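Local coordinates for short-chain dehydrogenase/reductase SDR (Burkholderia phymatum, PDB 5IG2), which binds NAD and probably acts as an oxidoreductase on the CH-OH group of its substrate, as expected for a short-chain dehydrogenase/reductase, at residues A197-D205 with L231-A242. Numbering follows the deposited sequence. Where two conformers were deposited one is given.
With NAD (nicotinamide-adenine-dinucleotide), chain F.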
# COMPACT_ATOMS: atom_id res chain seq x y z
N ALA B 197 47.29 3.38 -10.66
CA ALA B 197 46.59 3.54 -11.92
C ALA B 197 45.32 4.36 -11.67
O ALA B 197 45.14 4.95 -10.60
CB ALA B 197 46.28 2.18 -12.55
N PHE B 198 44.42 4.42 -12.65
CA PHE B 198 43.30 5.35 -12.57
C PHE B 198 42.39 5.03 -11.38
O PHE B 198 42.00 3.88 -11.17
CB PHE B 198 42.50 5.32 -13.86
CG PHE B 198 43.32 5.60 -15.08
CD1 PHE B 198 43.79 6.87 -15.34
CD2 PHE B 198 43.60 4.58 -15.98
CE1 PHE B 198 44.54 7.12 -16.46
CE2 PHE B 198 44.34 4.83 -17.10
CZ PHE B 198 44.82 6.10 -17.35
N VAL B 199 42.05 6.07 -10.62
CA VAL B 199 41.17 5.99 -9.45
C VAL B 199 40.20 7.17 -9.52
O VAL B 199 40.64 8.28 -9.86
CB VAL B 199 41.98 6.05 -8.14
CG1 VAL B 199 41.05 6.09 -6.94
CG2 VAL B 199 42.93 4.87 -8.05
N PRO B 200 38.88 7.00 -9.22
CA PRO B 200 37.96 8.15 -9.24
C PRO B 200 38.36 9.25 -8.27
O PRO B 200 38.22 9.10 -7.05
CB PRO B 200 36.60 7.54 -8.87
CG PRO B 200 36.71 6.11 -9.24
CD PRO B 200 38.15 5.74 -8.96
N THR B 201 38.88 10.36 -8.80
CA THR B 201 39.20 11.56 -8.03
C THR B 201 38.86 12.77 -8.89
O THR B 201 38.20 12.65 -9.93
CB THR B 201 40.69 11.61 -7.63
OG1 THR B 201 41.48 11.77 -8.81
CG2 THR B 201 41.12 10.35 -6.89
N GLY B 202 39.36 13.94 -8.48
CA GLY B 202 39.22 15.15 -9.27
C GLY B 202 40.36 15.42 -10.24
O GLY B 202 40.39 16.50 -10.84
N ILE B 203 41.27 14.46 -10.43
CA ILE B 203 42.51 14.76 -11.15
C ILE B 203 42.23 15.15 -12.59
O ILE B 203 42.98 15.94 -13.18
CB ILE B 203 43.49 13.57 -11.05
CG1 ILE B 203 44.88 13.96 -11.56
CG2 ILE B 203 42.96 12.37 -11.84
CD1 ILE B 203 45.53 15.10 -10.81
N ALA B 204 41.16 14.62 -13.19
CA ALA B 204 40.82 15.01 -14.56
C ALA B 204 40.25 16.41 -14.64
O ALA B 204 40.13 16.95 -15.75
CB ALA B 204 39.85 14.02 -15.19
N ASP B 205 39.90 17.00 -13.51
CA ASP B 205 39.40 18.37 -13.45
C ASP B 205 40.44 19.34 -12.92
O ASP B 205 40.08 20.38 -12.37
CB ASP B 205 38.15 18.43 -12.58
CG ASP B 205 37.00 19.04 -13.30
OD1 ASP B 205 36.37 18.31 -14.10
OD2 ASP B 205 36.73 20.25 -13.09
N LEU B 231 40.90 10.86 -20.37
CA LEU B 231 41.28 10.87 -18.96
C LEU B 231 40.05 10.95 -18.05
O LEU B 231 39.99 10.27 -17.02
CB LEU B 231 42.24 12.03 -18.69
CG LEU B 231 42.73 12.12 -17.24
CD1 LEU B 231 43.64 10.95 -16.92
CD2 LEU B 231 43.42 13.45 -17.00
N GLN B 232 39.06 11.76 -18.42
CA GLN B 232 37.84 11.82 -17.63
C GLN B 232 37.22 10.43 -17.50
O GLN B 232 36.84 10.01 -16.40
CB GLN B 232 36.84 12.80 -18.26
CG GLN B 232 37.19 14.27 -18.07
CD GLN B 232 36.64 14.84 -16.77
OE1 GLN B 232 35.86 14.19 -16.08
NE2 GLN B 232 37.05 16.07 -16.44
N ARG B 233 37.14 9.70 -18.62
CA ARG B 233 36.53 8.37 -18.61
C ARG B 233 37.35 7.38 -17.80
O ARG B 233 36.79 6.57 -17.05
CB ARG B 233 36.36 7.87 -20.05
CG ARG B 233 35.38 8.64 -20.92
CD ARG B 233 35.36 8.11 -22.36
NE ARG B 233 35.23 6.65 -22.40
CZ ARG B 233 36.19 5.80 -22.77
NH1 ARG B 233 37.38 6.26 -23.15
NH2 ARG B 233 35.96 4.49 -22.78
N ALA B 234 38.67 7.39 -17.97
CA ALA B 234 39.51 6.40 -17.30
C ALA B 234 39.48 6.60 -15.80
O ALA B 234 39.36 5.63 -15.04
CB ALA B 234 40.94 6.49 -17.83
N VAL B 235 39.56 7.85 -15.36
CA VAL B 235 39.56 8.17 -13.94
C VAL B 235 38.23 7.77 -13.30
O VAL B 235 38.19 7.10 -12.27
CB VAL B 235 39.88 9.66 -13.75
CG1 VAL B 235 39.50 10.14 -12.36
CG2 VAL B 235 41.37 9.92 -14.05
N ARG B 236 37.12 8.17 -13.91
CA ARG B 236 35.84 7.94 -13.25
C ARG B 236 35.50 6.46 -13.19
O ARG B 236 34.69 6.06 -12.34
CB ARG B 236 34.72 8.71 -13.96
CG ARG B 236 34.35 8.13 -15.29
CD ARG B 236 33.35 8.97 -16.06
NE ARG B 236 32.87 8.21 -17.21
CZ ARG B 236 32.27 8.75 -18.27
NH1 ARG B 236 32.10 10.06 -18.32
NH2 ARG B 236 31.86 7.97 -19.27
N SER B 237 36.12 5.62 -14.02
CA SER B 237 35.76 4.21 -14.06
C SER B 237 36.75 3.32 -13.32
O SER B 237 36.62 2.09 -13.38
CB SER B 237 35.59 3.75 -15.51
OG SER B 237 36.80 3.89 -16.22
N GLY B 238 37.73 3.90 -12.62
CA GLY B 238 38.65 3.08 -11.84
C GLY B 238 37.92 2.23 -10.82
O GLY B 238 36.99 2.68 -10.15
N LYS B 239 38.35 0.97 -10.69
CA LYS B 239 37.64 0.02 -9.84
C LYS B 239 38.06 0.10 -8.37
O LYS B 239 37.25 -0.23 -7.49
CB LYS B 239 37.81 -1.42 -10.37
N LEU B 240 39.29 0.53 -8.09
CA LEU B 240 39.71 0.84 -6.72
C LEU B 240 39.40 2.30 -6.41
O LEU B 240 39.57 3.18 -7.26
CB LEU B 240 41.21 0.60 -6.52
CG LEU B 240 41.75 -0.83 -6.47
CD1 LEU B 240 43.27 -0.80 -6.42
CD2 LEU B 240 41.19 -1.57 -5.28
N GLY B 241 38.99 2.56 -5.17
CA GLY B 241 38.70 3.91 -4.74
C GLY B 241 39.86 4.54 -3.97
O GLY B 241 40.83 3.88 -3.62
N ALA B 242 39.73 5.84 -3.72
CA ALA B 242 40.76 6.54 -2.96
C ALA B 242 40.96 5.92 -1.58
O ALA B 242 42.09 5.87 -1.08
CB ALA B 242 40.41 8.03 -2.83
PA NAD F . 42.43 15.36 -6.96
O1A NAD F . 42.15 16.43 -7.95
O2A NAD F . 41.16 14.69 -6.40
O5B NAD F . 43.33 15.85 -5.74
C5B NAD F . 44.53 16.61 -5.96
C4B NAD F . 44.44 17.84 -5.10
O4B NAD F . 45.64 18.63 -5.26
C3B NAD F . 43.25 18.77 -5.39
O3B NAD F . 42.46 18.99 -4.22
C2B NAD F . 43.92 20.08 -5.85
O2B NAD F . 43.21 21.24 -5.42
C1B NAD F . 45.27 19.98 -5.14
N9A NAD F . 46.31 20.81 -5.73
C8A NAD F . 46.55 21.04 -7.06
N7A NAD F . 47.49 21.92 -7.30
C5A NAD F . 47.90 22.31 -6.03
C6A NAD F . 48.86 23.23 -5.59
N6A NAD F . 49.55 24.04 -6.40
N1A NAD F . 49.06 23.35 -4.25
C2A NAD F . 48.32 22.59 -3.43
N3A NAD F . 47.36 21.70 -3.73
C4A NAD F . 47.20 21.61 -5.06
O3 NAD F . 43.35 14.25 -7.62
PN NAD F . 44.11 12.98 -7.01
O1N NAD F . 43.66 12.75 -5.61
O2N NAD F . 43.98 11.89 -8.00
O5D NAD F . 45.60 13.54 -7.03
C5D NAD F . 46.55 13.18 -6.01
C4D NAD F . 47.81 12.69 -6.70
O4D NAD F . 47.58 11.39 -7.28
C3D NAD F . 48.34 13.58 -7.83
O3D NAD F . 49.75 13.71 -7.71
C2D NAD F . 48.00 12.78 -9.08
O2D NAD F . 48.89 13.09 -10.14
C1D NAD F . 48.19 11.37 -8.54
N1N NAD F . 47.58 10.22 -9.36
C2N NAD F . 46.25 10.20 -9.56
C3N NAD F . 45.67 9.15 -10.26
C7N NAD F . 44.19 8.98 -10.39
O7N NAD F . 43.75 8.24 -11.29
N7N NAD F . 43.40 9.71 -9.62
C4N NAD F . 46.49 8.13 -10.73
C5N NAD F . 47.85 8.17 -10.49
C6N NAD F . 48.39 9.23 -9.81
O HOH W 1 41.11 2.18 -9.46
O HOH W 2 37.75 7.46 -4.95
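Ala-234 presents its methyl squarely to one face of the Phe-198 ring, a CH-pi contact with CB 3.6 Å from the ring centroid; a side chain this small lets the ring lie close to helix 222-236. With CG of Phe-198 anti to its carbonyl carbon (chi1 -55°), the ring lies over that methyl and its CE1 meets Leu-231 CD1. Val-235 works with both branches: CG1 reaches Val-199 O at 3.3 Å, while CG2 packs on Ile-203 CG2 at 3.7 Å. Pro-200 has no N-H, so Val-235 O lies beside its nitrogen without a hydrogen bond, and its ring lies against the turn after the helix. There Gly-238 CA comes within 3.5 Å of Phe-198 O, where a side chain would collide. At the other end Ala-204 CB fits against Leu-231 CG and the amide of Gln-232, whose NE2 makes a weak hydrogen bond to Asp-205 OD1, amide and carboxylate planes perpendicular.

Segment 197-205 belongs to a cofactor-binding loop that follows strand 189-194 of the Rossmann fold. Val-199 N donates to NAD O7N (2.8 Å) and Val-199 O accepts from N7N, so two bonds fix the carboxamide. Thr-201 OG1 donates to phosphate oxygen O2N (2.6 Å) and accepts from Ile-203 N in an ST turn.

Between the two segments one water links Phe-198 O to Leu-240 N and a second links Pro-200 O to Ala-242 N. Arg-236 NH1 forms a salt bridge with Asp-13 of the second subunit.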